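Local atomic coordinates of glycosyl hydrolase family 26 (Bacteroides ovatus, PDB entry 4ZXO), a protein that probably hydrolyses the beta-mannan backbone of galactomannan, acting as a glycosyl hydrolase family 26 beta-mannanase. Residues A[133-138]-A[188-193]; A[214-219]-A[256-261]; A[89-94]-A[334-339]. One frame throughout, in Å; residues are numbered along the deposited sequence.

Interaction 1: A[133-138]-A[188-193]; sequences VKMLEW and WRMTND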
ATOM      1  N   VAL A 133      13.231  16.020  16.499  1.00 14.52           N
ATOM      2  CA  VAL A 133      11.958  16.658  16.847  1.00 15.36           C
ATOM      3  C   VAL A 133      11.117  16.897  15.591  1.00 15.07           C
ATOM      4  O   VAL A 133       9.881  16.680  15.602  1.00 15.38           O
ATOM      5  CB  VAL A 133      12.210  17.983  17.654  1.00 17.44           C
ATOM      6  CG1 VAL A 133      10.894  18.759  17.909  1.00 18.71           C
ATOM      7  CG2 VAL A 133      12.837  17.594  18.995  1.00 18.00           C
ATOM      8  N   LYS A 134      11.770  17.341  14.524  1.00 14.98           N
ATOM      9  CA  LYS A 134      11.084  17.582  13.250  1.00 14.57           C
ATOM     10  C   LYS A 134      10.492  16.275  12.724  1.00 13.07           C
ATOM     11  O   LYS A 134       9.380  16.274  12.245  1.00 12.79           O
ATOM     12  CB  LYS A 134      12.026  18.149  12.235  1.00 14.81           C
ATOM     13  CG  LYS A 134      11.324  18.555  10.981  1.00 14.27           C
ATOM     14  CD  LYS A 134      12.182  19.350  10.013  1.00 14.61           C
ATOM     15  CE  LYS A 134      13.337  18.529   9.483  1.00 15.85           C
ATOM     16  NZ  LYS A 134      14.100  19.322   8.490  1.00 18.51           N
ATOM     17  N   MET A 135      11.254  15.183  12.787  1.00 12.03           N
ATOM     18  CA  MET A 135      10.723  13.902  12.296  1.00 11.31           C
ATOM     19  C   MET A 135       9.449  13.541  13.074  1.00 11.38           C
ATOM     20  O   MET A 135       8.487  13.058  12.468  1.00 10.81           O
ATOM     21  CB  MET A 135      11.749  12.787  12.445  1.00 10.83           C
ATOM     22  CG  MET A 135      11.346  11.466  11.737  1.00 10.98           C
ATOM     23  SD  MET A 135      11.306  11.592   9.907  1.00 12.92           S
ATOM     24  CE  MET A 135       9.563  11.255   9.575  1.00 11.50           C
ATOM     25  N   LEU A 136       9.431  13.784  14.399  1.00 12.31           N
ATOM     26  CA  LEU A 136       8.243  13.450  15.151  1.00 12.58           C
ATOM     27  C   LEU A 136       7.093  14.416  14.760  1.00 11.80           C
ATOM     28  O   LEU A 136       5.937  13.983  14.726  1.00 12.66           O
ATOM     29  CB  LEU A 136       8.495  13.480  16.670  1.00 13.13           C
ATOM     30  CG  LEU A 136       9.539  12.509  17.182  1.00 14.95           C
ATOM     31  CD1 LEU A 136       9.600  12.594  18.699  1.00 15.36           C
ATOM     32  CD2 LEU A 136       9.208  11.107  16.791  1.00 16.81           C
ATOM     33  N   GLU A 137       7.392  15.686  14.480  1.00 11.24           N
ATOM     34  CA  GLU A 137       6.369  16.644  14.027  1.00 12.64           C
ATOM     35  C   GLU A 137       5.781  16.163  12.679  1.00 12.44           C
ATOM     36  O   GLU A 137       4.575  16.236  12.471  1.00 12.76           O
ATOM     37  CB  GLU A 137       7.000  18.033  13.917  1.00 15.23           C
ATOM     38  CG  GLU A 137       6.085  19.127  13.389  1.00 21.99           C
ATOM     39  CD  GLU A 137       6.680  19.759  12.146  1.00 28.55           C
ATOM     40  OE1 GLU A 137       7.794  20.413  12.184  1.00 29.38           O
ATOM     41  OE2 GLU A 137       6.029  19.567  11.107  1.00 31.82           O
ATOM     42  N   TRP A 138       6.654  15.650  11.804  1.00 10.90           N
ATOM     43  CA  TRP A 138       6.218  15.135  10.497  1.00 10.13           C
ATOM     44  C   TRP A 138       5.280  13.945  10.674  1.00  9.76           C
ATOM     45  O   TRP A 138       4.250  13.881  10.040  1.00 10.19           O
ATOM     46  CB  TRP A 138       7.428  14.741   9.640  1.00  9.79           C
ATOM     47  CG  TRP A 138       8.152  15.967   9.078  1.00  9.32           C
ATOM     48  CD1 TRP A 138       7.964  17.292   9.401  1.00 10.82           C
ATOM     49  CD2 TRP A 138       9.123  15.923   8.065  1.00  9.60           C
ATOM     50  NE1 TRP A 138       8.789  18.076   8.620  1.00 10.84           N
ATOM     51  CE2 TRP A 138       9.493  17.257   7.770  1.00  9.56           C
ATOM     52  CE3 TRP A 138       9.678  14.862   7.325  1.00  9.90           C
ATOM     53  CZ2 TRP A 138      10.430  17.577   6.781  1.00  9.81           C
ATOM     54  CZ3 TRP A 138      10.647  15.159   6.334  1.00 10.09           C
ATOM     55  CH2 TRP A 138      10.997  16.519   6.055  1.00 10.34           C
ATOM     56  N   TRP A 188      10.407   2.778  12.540  1.00 10.52           N
ATOM     57  CA  TRP A 188       9.129   2.158  12.761  1.00 10.33           C
ATOM     58  C   TRP A 188       8.635   2.348  14.175  1.00  9.84           C
ATOM     59  O   TRP A 188       7.453   2.673  14.365  1.00 11.04           O
ATOM     60  CB  TRP A 188       9.217   0.679  12.471  1.00  9.74           C
ATOM     61  CG  TRP A 188       9.029   0.340  10.998  1.00  9.22           C
ATOM     62  CD1 TRP A 188       9.991  -0.004  10.088  1.00  9.23           C
ATOM     63  CD2 TRP A 188       7.780   0.308  10.299  1.00  8.01           C
ATOM     64  NE1 TRP A 188       9.414  -0.265   8.867  1.00  9.03           N
ATOM     65  CE2 TRP A 188       8.056  -0.109   8.975  1.00  8.00           C
ATOM     66  CE3 TRP A 188       6.446   0.566  10.670  1.00  8.69           C
ATOM     67  CZ2 TRP A 188       7.059  -0.242   8.009  1.00  8.44           C
ATOM     68  CZ3 TRP A 188       5.437   0.405   9.697  1.00  8.88           C
ATOM     69  CH2 TRP A 188       5.750   0.001   8.392  1.00  8.89           C
ATOM     70  N   ARG A 189       9.505   2.190  15.169  1.00 11.68           N
ATOM     71  CA  ARG A 189       9.066   2.412  16.529  1.00 13.18           C
ATOM     72  C   ARG A 189       8.635   3.852  16.794  1.00 14.15           C
ATOM     73  O   ARG A 189       7.595   4.081  17.451  1.00 14.35           O
ATOM     74  CB  ARG A 189      10.168   1.991  17.485  1.00 16.25           C
ATOM     75  CG  ARG A 189      10.312   0.454  17.507  1.00 20.88           C
ATOM     76  CD  ARG A 189      10.966  -0.033  18.782  1.00 26.40           C
ATOM     77  NE  ARG A 189      12.249   0.619  18.943  1.00 30.23           N
ATOM     78  CZ  ARG A 189      13.418   0.188  18.438  1.00 31.30           C
ATOM     79  NH1 ARG A 189      14.495   0.928  18.681  1.00 31.84           N
ATOM     80  NH2 ARG A 189      13.515  -0.977  17.760  1.00 30.48           N
ATOM     81  N   MET A 190       9.388   4.823  16.276  1.00 14.43           N
ATOM     82  CA  MET A 190       8.961   6.243  16.369  1.00 13.31           C
ATOM     83  C   MET A 190       7.621   6.479  15.717  1.00 12.79           C
ATOM     84  O   MET A 190       6.768   7.176  16.239  1.00 13.85           O
ATOM     85  CB  MET A 190       9.980   7.182  15.704  1.00 15.13           C
ATOM     86  CG  MET A 190      11.255   7.317  16.456  1.00 17.73           C
ATOM     87  SD  MET A 190      12.585   8.003  15.415  1.00 21.51           S
ATOM     88  CE  MET A 190      11.886   9.556  14.888  1.00 20.62           C
ATOM     89  N   THR A 191       7.426   5.891  14.535  1.00 12.55           N
ATOM     90  CA  THR A 191       6.142   6.061  13.846  1.00 11.46           C
ATOM     91  C   THR A 191       4.999   5.483  14.671  1.00 12.59           C
ATOM     92  O   THR A 191       3.980   6.137  14.900  1.00 13.18           O
ATOM     93  CB  THR A 191       6.206   5.371  12.494  1.00 11.71           C
ATOM     94  OG1 THR A 191       7.308   5.908  11.721  1.00 11.62           O
ATOM     95  CG2 THR A 191       4.870   5.517  11.698  1.00 11.50           C
ATOM     96  N   ASN A 192       5.182   4.248  15.116  1.00 12.51           N
ATOM     97  CA  ASN A 192       4.117   3.609  15.902  1.00 12.72           C
ATOM     98  C   ASN A 192       3.872   4.372  17.178  1.00 13.72           C
ATOM     99  O   ASN A 192       2.720   4.578  17.571  1.00 14.37           O
ATOM    100  CB  ASN A 192       4.498   2.175  16.188  1.00 14.60           C
ATOM    101  CG  ASN A 192       3.455   1.447  16.970  1.00 17.60           C
ATOM    102  OD1 ASN A 192       2.328   1.252  16.500  1.00 18.88           O
ATOM    103  ND2 ASN A 192       3.827   1.004  18.176  1.00 19.60           N
ATOM    104  N   ASP A 193       4.942   4.848  17.823  1.00 15.89           N
ATOM    105  CA  ASP A 193       4.752   5.564  19.092  1.00 18.14           C
ATOM    106  C   ASP A 193       3.935   6.834  18.917  1.00 16.56           C
ATOM    107  O   ASP A 193       3.040   7.154  19.717  1.00 15.36           O
ATOM    108  CB  ASP A 193       6.107   5.911  19.722  1.00 22.05           C
ATOM    109  CG  ASP A 193       6.841   4.679  20.253  1.00 27.02           C
ATOM    110  OD1 ASP A 193       6.224   3.589  20.364  1.00 28.29           O
ATOM    111  OD2 ASP A 193       8.055   4.813  20.544  1.00 29.99           O
TER

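Interaction 2: A[214-219]-A[256-261]; sequences DTVEEY and TEAGKK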
ATOM      1  N   ASP A 214      16.174 -13.072  -0.584  1.00 10.70           N
ATOM      2  CA  ASP A 214      15.987 -14.394  -1.181  1.00 11.52           C
ATOM      3  C   ASP A 214      15.390 -15.425  -0.267  1.00 11.04           C
ATOM      4  O   ASP A 214      15.044 -16.499  -0.716  1.00 12.67           O
ATOM      5  CB  ASP A 214      17.308 -14.927  -1.713  1.00 13.11           C
ATOM      6  CG  ASP A 214      17.650 -14.366  -3.090  1.00 15.44           C
ATOM      7  OD1 ASP A 214      16.770 -13.877  -3.837  1.00 16.04           O
ATOM      8  OD2 ASP A 214      18.836 -14.468  -3.456  1.00 18.31           O
ATOM      9  N   THR A 215      15.246 -15.095   1.003  1.00 10.80           N
ATOM     10  CA  THR A 215      14.768 -16.003   2.043  1.00 11.20           C
ATOM     11  C   THR A 215      13.975 -15.225   3.073  1.00 11.16           C
ATOM     12  O   THR A 215      14.040 -13.982   3.124  1.00 10.98           O
ATOM     13  CB  THR A 215      15.932 -16.730   2.806  1.00 11.53           C
ATOM     14  OG1 THR A 215      16.745 -15.742   3.453  1.00 13.20           O
ATOM     15  CG2 THR A 215      16.773 -17.561   1.852  1.00 11.15           C
ATOM     16  N   VAL A 216      13.238 -15.951   3.902  1.00 11.76           N
ATOM     17  CA  VAL A 216      12.513 -15.327   5.008  1.00 12.74           C
ATOM     18  C   VAL A 216      13.453 -14.601   5.995  1.00 13.49           C
ATOM     19  O   VAL A 216      13.146 -13.503   6.453  1.00 13.57           O
ATOM     20  CB  VAL A 216      11.673 -16.376   5.778  1.00 14.21           C
ATOM     21  CG1 VAL A 216      11.092 -15.731   7.054  1.00 14.41           C
ATOM     22  CG2 VAL A 216      10.546 -16.824   4.896  1.00 13.54           C
ATOM     23  N   GLU A 217      14.622 -15.206   6.260  1.00 14.26           N
ATOM     24  CA  GLU A 217      15.603 -14.579   7.144  1.00 15.64           C
ATOM     25  C   GLU A 217      15.933 -13.167   6.649  1.00 14.06           C
ATOM     26  O   GLU A 217      15.977 -12.180   7.430  1.00 13.68           O
ATOM     27  CB  GLU A 217      16.895 -15.465   7.230  1.00 18.60           C
ATOM     28  CG  GLU A 217      18.147 -14.765   7.799  1.00 21.95           C
ATOM     29  CD  GLU A 217      19.316 -15.705   7.850  1.00 25.22           C
ATOM     30  OE1 GLU A 217      19.088 -16.835   8.281  1.00 27.17           O
ATOM     31  OE2 GLU A 217      20.428 -15.353   7.395  1.00 26.91           O
ATOM     32  N   GLU A 218      16.187 -13.062   5.342  1.00 13.14           N
ATOM     33  CA  GLU A 218      16.563 -11.796   4.764  1.00 12.52           C
ATOM     34  C   GLU A 218      15.381 -10.825   4.800  1.00 10.97           C
ATOM     35  O   GLU A 218      15.527  -9.644   5.071  1.00 11.44           O
ATOM     36  CB  GLU A 218      17.048 -11.978   3.330  1.00 13.57           C
ATOM     37  CG  GLU A 218      18.410 -12.719   3.245  1.00 15.64           C
ATOM     38  CD  GLU A 218      18.607 -13.335   1.874  1.00 17.28           C
ATOM     39  OE1 GLU A 218      18.638 -12.572   0.845  1.00 17.11           O
ATOM     40  OE2 GLU A 218      18.714 -14.592   1.824  1.00 18.50           O
ATOM     41  N   TYR A 219      14.199 -11.335   4.467  1.00  9.45           N
ATOM     42  CA  TYR A 219      13.017 -10.499   4.458  1.00  8.71           C
ATOM     43  C   TYR A 219      12.777  -9.868   5.796  1.00  9.33           C
ATOM     44  O   TYR A 219      12.361  -8.706   5.855  1.00  9.75           O
ATOM     45  CB  TYR A 219      11.804 -11.368   4.027  1.00  8.57           C
ATOM     46  CG  TYR A 219      10.459 -10.668   4.045  1.00  8.18           C
ATOM     47  CD1 TYR A 219      10.004  -9.945   2.931  1.00  8.26           C
ATOM     48  CD2 TYR A 219       9.626 -10.783   5.144  1.00  9.14           C
ATOM     49  CE1 TYR A 219       8.750  -9.320   2.952  1.00  8.77           C
ATOM     50  CE2 TYR A 219       8.403 -10.153   5.183  1.00  7.79           C
ATOM     51  CZ  TYR A 219       7.960  -9.416   4.094  1.00  7.64           C
ATOM     52  OH  TYR A 219       6.737  -8.792   4.138  1.00  8.62           O
ATOM     53  N   THR A 256       4.156 -16.093   2.368  1.00 12.20           N
ATOM     54  CA  THR A 256       3.277 -17.126   2.909  1.00 11.77           C
ATOM     55  C   THR A 256       3.954 -17.817   4.113  1.00 13.79           C
ATOM     56  O   THR A 256       3.319 -18.004   5.178  1.00 15.20           O
ATOM     57  CB  THR A 256       2.902 -18.129   1.802  1.00 11.77           C
ATOM     58  OG1 THR A 256       2.290 -17.399   0.709  1.00 12.26           O
ATOM     59  CG2 THR A 256       1.922 -19.176   2.275  1.00 12.47           C
ATOM     60  N   GLU A 257       5.246 -18.151   3.978  1.00 13.56           N
ATOM     61  CA  GLU A 257       6.012 -18.830   5.052  1.00 15.84           C
ATOM     62  C   GLU A 257       6.087 -17.896   6.267  1.00 16.28           C
ATOM     63  O   GLU A 257       5.863 -18.308   7.425  1.00 18.44           O
ATOM     64  CB  GLU A 257       7.437 -19.229   4.497  1.00 18.67           C
ATOM     65  CG  GLU A 257       8.440 -20.054   5.418  1.00 22.39           C
ATOM     66  CD  GLU A 257       9.821 -20.392   4.704  1.00 24.60           C
ATOM     67  OE1 GLU A 257       9.752 -20.850   3.524  1.00 26.05           O
ATOM     68  OE2 GLU A 257      10.973 -20.196   5.288  1.00 24.52           O
ATOM     69  N   ALA A 258       6.403 -16.630   6.028  1.00 15.16           N
ATOM     70  CA  ALA A 258       6.553 -15.673   7.136  1.00 14.90           C
ATOM     71  C   ALA A 258       5.205 -15.365   7.814  1.00 15.96           C
ATOM     72  O   ALA A 258       5.106 -15.197   9.041  1.00 17.13           O
ATOM     73  CB  ALA A 258       7.177 -14.368   6.618  1.00 13.56           C
ATOM     74  N   GLY A 259       4.167 -15.265   7.008  1.00 16.12           N
ATOM     75  CA  GLY A 259       2.835 -14.972   7.515  1.00 16.81           C
ATOM     76  C   GLY A 259       2.313 -16.108   8.373  1.00 18.66           C
ATOM     77  O   GLY A 259       1.670 -15.852   9.392  1.00 18.67           O
ATOM     78  N   LYS A 260       2.576 -17.352   7.976  1.00 20.20           N
ATOM     79  CA  LYS A 260       2.275 -18.471   8.882  1.00 22.67           C
ATOM     80  C   LYS A 260       3.123 -18.417  10.150  1.00 24.64           C
ATOM     81  O   LYS A 260       2.604 -18.587  11.243  1.00 28.11           O
ATOM     82  CB  LYS A 260       2.493 -19.808   8.157  1.00 26.31           C
ATOM     83  CG  LYS A 260       1.428 -20.160   7.157  1.00 29.39           C
ATOM     84  CD  LYS A 260       1.835 -21.431   6.355  1.00 32.32           C
ATOM     85  CE  LYS A 260       1.001 -21.641   5.052  1.00 34.25           C
ATOM     86  NZ  LYS A 260       1.691 -22.377   3.950  1.00 34.74           N
ATOM     87  N   LYS A 261       4.423 -18.191  10.033  1.00 24.93           N
ATOM     88  CA  LYS A 261       5.309 -18.159  11.202  1.00 24.91           C
ATOM     89  C   LYS A 261       4.892 -17.074  12.214  1.00 23.85           C
ATOM     90  O   LYS A 261       5.001 -17.277  13.430  1.00 25.70           O
ATOM     91  CB  LYS A 261       6.774 -17.936  10.782  1.00 26.64           C
ATOM     92  CG  LYS A 261       7.759 -18.024  11.963  1.00 29.06           C
ATOM     93  CD  LYS A 261       9.190 -17.969  11.500  1.00 30.89           C
ATOM     94  CE  LYS A 261      10.172 -18.219  12.696  1.00 32.74           C
ATOM     95  NZ  LYS A 261      11.572 -18.390  12.208  1.00 33.83           N
TER

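Interaction 3: A[89-94]-A[334-339]; sequences IEQYAR and LFVGDN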
ATOM      1  N   ILE A  89     -13.226   8.667   2.173  1.00 10.10           N
ATOM      2  CA  ILE A  89     -14.572   8.547   2.716  1.00 11.81           C
ATOM      3  C   ILE A  89     -15.493   7.812   1.746  1.00 12.76           C
ATOM      4  O   ILE A  89     -16.276   6.946   2.158  1.00 13.99           O
ATOM      5  CB  ILE A  89     -15.074   9.939   3.073  1.00 12.57           C
ATOM      6  CG1 ILE A  89     -14.348  10.402   4.325  1.00 13.62           C
ATOM      7  CG2 ILE A  89     -16.536   9.968   3.382  1.00 13.40           C
ATOM      8  CD1 ILE A  89     -14.493  11.873   4.544  1.00 15.17           C
ATOM      9  N   GLU A  90     -15.385   8.130   0.460  1.00 12.45           N
ATOM     10  CA  GLU A  90     -16.234   7.483  -0.531  1.00 12.89           C
ATOM     11  C   GLU A  90     -15.908   6.008  -0.731  1.00 11.66           C
ATOM     12  O   GLU A  90     -16.819   5.197  -0.937  1.00 12.98           O
ATOM     13  CB  GLU A  90     -16.140   8.216  -1.871  1.00 14.68           C
ATOM     14  CG  GLU A  90     -16.655   9.626  -1.714  1.00 17.95           C
ATOM     15  CD  GLU A  90     -16.434  10.515  -2.927  1.00 24.26           C
ATOM     16  OE1 GLU A  90     -15.984  10.065  -3.995  1.00 26.89           O
ATOM     17  OE2 GLU A  90     -16.710  11.722  -2.798  1.00 26.77           O
ATOM     18  N   GLN A  91     -14.625   5.639  -0.646  1.00 10.76           N
ATOM     19  CA  GLN A  91     -14.257   4.240  -0.791  1.00  9.95           C
ATOM     20  C   GLN A  91     -14.755   3.466   0.406  1.00 10.96           C
ATOM     21  O   GLN A  91     -15.267   2.350   0.247  1.00 11.33           O
ATOM     22  CB  GLN A  91     -12.733   4.117  -0.982  1.00  9.13           C
ATOM     23  CG  GLN A  91     -12.195   2.648  -0.973  1.00  8.43           C
ATOM     24  CD  GLN A  91     -12.578   1.853  -2.227  1.00  8.90           C
ATOM     25  OE1 GLN A  91     -13.510   2.209  -2.972  1.00  9.47           O
ATOM     26  NE2 GLN A  91     -11.839   0.774  -2.469  1.00  7.58           N
ATOM     27  N   TYR A  92     -14.625   4.029   1.612  1.00 10.21           N
ATOM     28  CA  TYR A  92     -15.150   3.326   2.764  1.00 11.05           C
ATOM     29  C   TYR A  92     -16.669   3.160   2.647  1.00 12.66           C
ATOM     30  O   TYR A  92     -17.225   2.087   2.938  1.00 13.96           O
ATOM     31  CB  TYR A  92     -14.829   4.107   4.033  1.00 11.39           C
ATOM     32  CG  TYR A  92     -15.312   3.426   5.298  1.00 13.36           C
ATOM     33  CD1 TYR A  92     -14.566   2.420   5.881  1.00 13.45           C
ATOM     34  CD2 TYR A  92     -16.516   3.792   5.893  1.00 14.70           C
ATOM     35  CE1 TYR A  92     -14.986   1.802   7.033  1.00 14.35           C
ATOM     36  CE2 TYR A  92     -16.983   3.152   7.072  1.00 16.21           C
ATOM     37  CZ  TYR A  92     -16.196   2.160   7.640  1.00 16.25           C
ATOM     38  OH  TYR A  92     -16.624   1.523   8.787  1.00 19.08           O
ATOM     39  N   ALA A  93     -17.332   4.206   2.190  1.00 13.09           N
ATOM     40  CA  ALA A  93     -18.809   4.181   2.106  1.00 13.57           C
ATOM     41  C   ALA A  93     -19.281   3.066   1.166  1.00 13.65           C
ATOM     42  O   ALA A  93     -20.331   2.432   1.395  1.00 15.30           O
ATOM     43  CB  ALA A  93     -19.329   5.552   1.661  1.00 14.19           C
ATOM     44  N   ARG A  94     -18.519   2.773   0.113  1.00 13.68           N
ATOM     45  CA  ARG A  94     -18.966   1.743  -0.833  1.00 13.51           C
ATOM     46  C   ARG A  94     -18.485   0.366  -0.359  1.00 14.25           C
ATOM     47  O   ARG A  94     -18.806  -0.640  -0.974  1.00 16.06           O
ATOM     48  CB  ARG A  94     -18.508   2.084  -2.264  1.00 15.49           C
ATOM     49  CG  ARG A  94     -17.017   2.010  -2.547  1.00 15.24           C
ATOM     50  CD  ARG A  94     -16.697   2.280  -4.036  1.00 15.05           C
ATOM     51  NE  ARG A  94     -16.983   3.669  -4.448  1.00 15.60           N
ATOM     52  CZ  ARG A  94     -16.086   4.668  -4.501  1.00 13.46           C
ATOM     53  NH1 ARG A  94     -14.797   4.477  -4.152  1.00 13.08           N
ATOM     54  NH2 ARG A  94     -16.495   5.884  -4.905  1.00 14.60           N
ATOM     55  N   LEU A 334     -11.374  -9.838  -6.084  1.00 11.80           N
ATOM     56  CA  LEU A 334     -12.521  -9.185  -5.485  1.00 10.95           C
ATOM     57  C   LEU A 334     -12.522  -7.673  -5.738  1.00 12.00           C
ATOM     58  O   LEU A 334     -11.523  -6.968  -5.531  1.00 12.78           O
ATOM     59  CB  LEU A 334     -12.573  -9.432  -3.994  1.00 10.91           C
ATOM     60  CG  LEU A 334     -12.505 -10.881  -3.532  1.00 10.98           C
ATOM     61  CD1 LEU A 334     -12.369 -10.903  -2.015  1.00 12.44           C
ATOM     62  CD2 LEU A 334     -13.691 -11.685  -3.985  1.00 12.96           C
ATOM     63  N   PHE A 335     -13.675  -7.181  -6.137  1.00 12.56           N
ATOM     64  CA  PHE A 335     -13.912  -5.780  -6.413  1.00 12.59           C
ATOM     65  C   PHE A 335     -15.083  -5.382  -5.543  1.00 12.56           C
ATOM     66  O   PHE A 335     -15.872  -6.244  -5.095  1.00 13.39           O
ATOM     67  CB  PHE A 335     -14.258  -5.526  -7.924  1.00 12.91           C
ATOM     68  CG  PHE A 335     -13.125  -5.794  -8.850  1.00 12.93           C
ATOM     69  CD1 PHE A 335     -12.425  -4.737  -9.450  1.00 11.57           C
ATOM     70  CD2 PHE A 335     -12.748  -7.119  -9.149  1.00 13.37           C
ATOM     71  CE1 PHE A 335     -11.339  -4.982 -10.315  1.00 11.06           C
ATOM     72  CE2 PHE A 335     -11.672  -7.367 -10.000  1.00 13.99           C
ATOM     73  CZ  PHE A 335     -10.945  -6.295 -10.575  1.00 12.70           C
ATOM     74  N   VAL A 336     -15.275  -4.087  -5.372  1.00 12.43           N
ATOM     75  CA  VAL A 336     -16.467  -3.607  -4.686  1.00 12.68           C
ATOM     76  C   VAL A 336     -17.736  -4.166  -5.309  1.00 13.86           C
ATOM     77  O   VAL A 336     -17.865  -4.155  -6.540  1.00 15.06           O
ATOM     78  CB  VAL A 336     -16.495  -2.076  -4.716  1.00 14.27           C
ATOM     79  CG1 VAL A 336     -17.836  -1.570  -4.242  1.00 16.08           C
ATOM     80  CG2 VAL A 336     -15.336  -1.516  -3.833  1.00 14.48           C
ATOM     81  N   GLY A 337     -18.671  -4.655  -4.479  1.00 14.07           N
ATOM     82  CA  GLY A 337     -19.855  -5.413  -4.949  1.00 13.73           C
ATOM     83  C   GLY A 337     -19.741  -6.929  -4.769  1.00 13.72           C
ATOM     84  O   GLY A 337     -20.750  -7.650  -4.695  1.00 14.04           O
ATOM     85  N   ASP A 338     -18.515  -7.445  -4.657  1.00 14.13           N
ATOM     86  CA  ASP A 338     -18.328  -8.881  -4.443  1.00 14.52           C
ATOM     87  C   ASP A 338     -18.582  -9.287  -2.991  1.00 15.87           C
ATOM     88  O   ASP A 338     -18.886  -8.438  -2.147  1.00 16.65           O
ATOM     89  CB  ASP A 338     -16.932  -9.274  -4.904  1.00 15.46           C
ATOM     90  CG  ASP A 338     -16.760  -9.100  -6.426  1.00 18.83           C
ATOM     91  OD1 ASP A 338     -17.774  -9.135  -7.150  1.00 20.05           O
ATOM     92  OD2 ASP A 338     -15.632  -8.937  -6.920  1.00 19.57           O
ATOM     93  N   ASN A 339     -18.485 -10.586  -2.702  1.00 15.71           N
ATOM     94  CA  ASN A 339     -18.977 -11.112  -1.437  1.00 16.48           C
ATOM     95  C   ASN A 339     -17.954 -11.008  -0.325  1.00 16.87           C
ATOM     96  O   ASN A 339     -17.295 -12.017   0.036  1.00 18.64           O
ATOM     97  CB  ASN A 339     -19.395 -12.561  -1.612  1.00 17.26           C
ATOM     98  CG  ASN A 339     -20.091 -13.120  -0.396  1.00 19.42           C
ATOM     99  OD1 ASN A 339     -20.622 -12.375   0.433  1.00 21.21           O
ATOM    100  ND2 ASN A 339     -20.118 -14.418  -0.294  1.00 19.26           N
TER

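Interaction 1: A[133-138]-A[188-193]
M190 lays its terminal methyl against two side chains that follow one another on the facing helix, M135 and L136. Its CE lies 3.7 Å from M135 CG and 3.6 Å from L136 CD2. Both neighbours cross M190 at about a right angle, and its CE touches each of them. The CB of M190 already points toward the other helix. CG stands anti to the carbonyl carbon, beside the backbone N (chi1 -71°), and the bend at chi3 (58°) turns CE from the sulfur toward M135 and L136. L136 CD2 also lies 4.1 Å from M190 CB, near the root of that side chain. M135 is used differently: it offers its inner part to the methyl, with CB 4.1 Å from M190 CE, while the chain beyond CG bends at chi2 and chi3. The contact is purely apolar, with no hydrogen bond between the two segments.

Helix 132-147 and helix 181-197 are neighbours in the outer layer of the TIM barrel. The first comes before strand 159-162 in the chain and the second comes after it. The backbones are closest at L136 and M190, where the CA atoms are 7.3 Å apart.

M190 also touches H132 of the first helix, and T191 reaches I139 further along it. T191 OG1 is hydrogen-bonded to L187 O and to W164 NE1, which links helix 181-197 to the chain just after strand 159-162. W188 packs on L205 of strand 203-207 and meets W164 edge-to-face.

Interaction 2: A[214-219]-A[256-261]
V216 stands at the start of a short helix, 216-219, and joins it to helix 241-262 on the outside of the TIM barrel. The V216 CA is 6.3 Å from the A258 CA. The two methyls of V216 have separate partners. CG1 is anti to the backbone N (chi1 172°) and lies 4.2 Å from A258 CB. CG2 faces E257 and comes 3.4 Å from its OE2. The E257 chain is extended beyond CG and passes V216 at a slant. Its CD is 3.6 Å from V216 CG2, and its CB and CG are also near that methyl. These are van der Waals contacts, and no hydrogen bond links the two segments.

Y219, one turn further on, is buried and packs on M251, I254 and L255 of helix 241-262. Its OH is hydrogen-bonded to G233 O of strand 231-235. D214 adds a salt bridge to K250 of the same long helix.

Three bonds among D214, T215 and E218 hold the start of the short helix. T215 is the N-cap, and its OG1 accepts a weak bond from E218 N. The same hydroxyl donates to E218 OE2 over 2.8 Å. The other carboxylate oxygen, E218 OE1, takes D214 N at 2.9 Å in a nearly straight bond (170°), and the donor approaches from above the carboxylate plane.

Interaction 3: A[89-94]-A[334-339]
The backbones are closest at R94 and V336, the latter in a type II beta turn from F335 to D338, with their CA atoms 7.1 Å apart. V336 points toward R94, and its methyls carry the contact. CG1 lies 3.5 Å from R94 O and 4.0 Å from R94 CD. CG2 touches the same aliphatic part of the arginine, also 4.0 Å from R94 CD. The two side chains cross at about a right angle. R94 CG sits between the backbone N and the carbonyl carbon (chi1 69°), and a bend at chi3 turns the guanidinium back over the helix. There NH1 gives a bond of 2.9 Å to Q91 OE1, in the guanidinium plane, while E90 O lies over the centre of one face. R94 also forms a cation-pi contact with Y57. With an alanine here, the V336 methyls would probably pack less closely on this side, and the Q91 amide, losing this partner, would probably be less firmly fixed.

The turn is held from within. D338 N bonds to F335 O, and F335 N reaches D338 OD2 at 2.7 Å. G337 takes a positive phi (102°), where a side chain would jam against the carbonyl oxygen of V336. V336 is backbone-bonded to Y57, and Q91 NE2 to P58 O, so the segment leading to strand 60-64 meets both partners. Strand 333-334 runs parallel to strand 27-32, in addition to the eight strands of the barrel. The contact thus joins an outer helix of the TIM barrel to the turn that follows this added strand.

Overall arrangement
From the N terminus, the first segment met is 89-94, on helix 81-93, which opens the loop of interaction 3. Interaction 1 comes next: 133-138 is joined by 188-193, closing a loop that contains strand 159-162. Interaction 2 follows in series, from 214-219 to 256-261, around strand 231-235. Only then does 334-339 close interaction 3, so both shorter loops nest inside the long one and none cross. The centres are about 27 to 32 Å apart and the three sites do not touch. Interactions 1 and 2 each join helices of the outer layer, while interaction 3 ties that layer to the chain's late part, after strand 333-334.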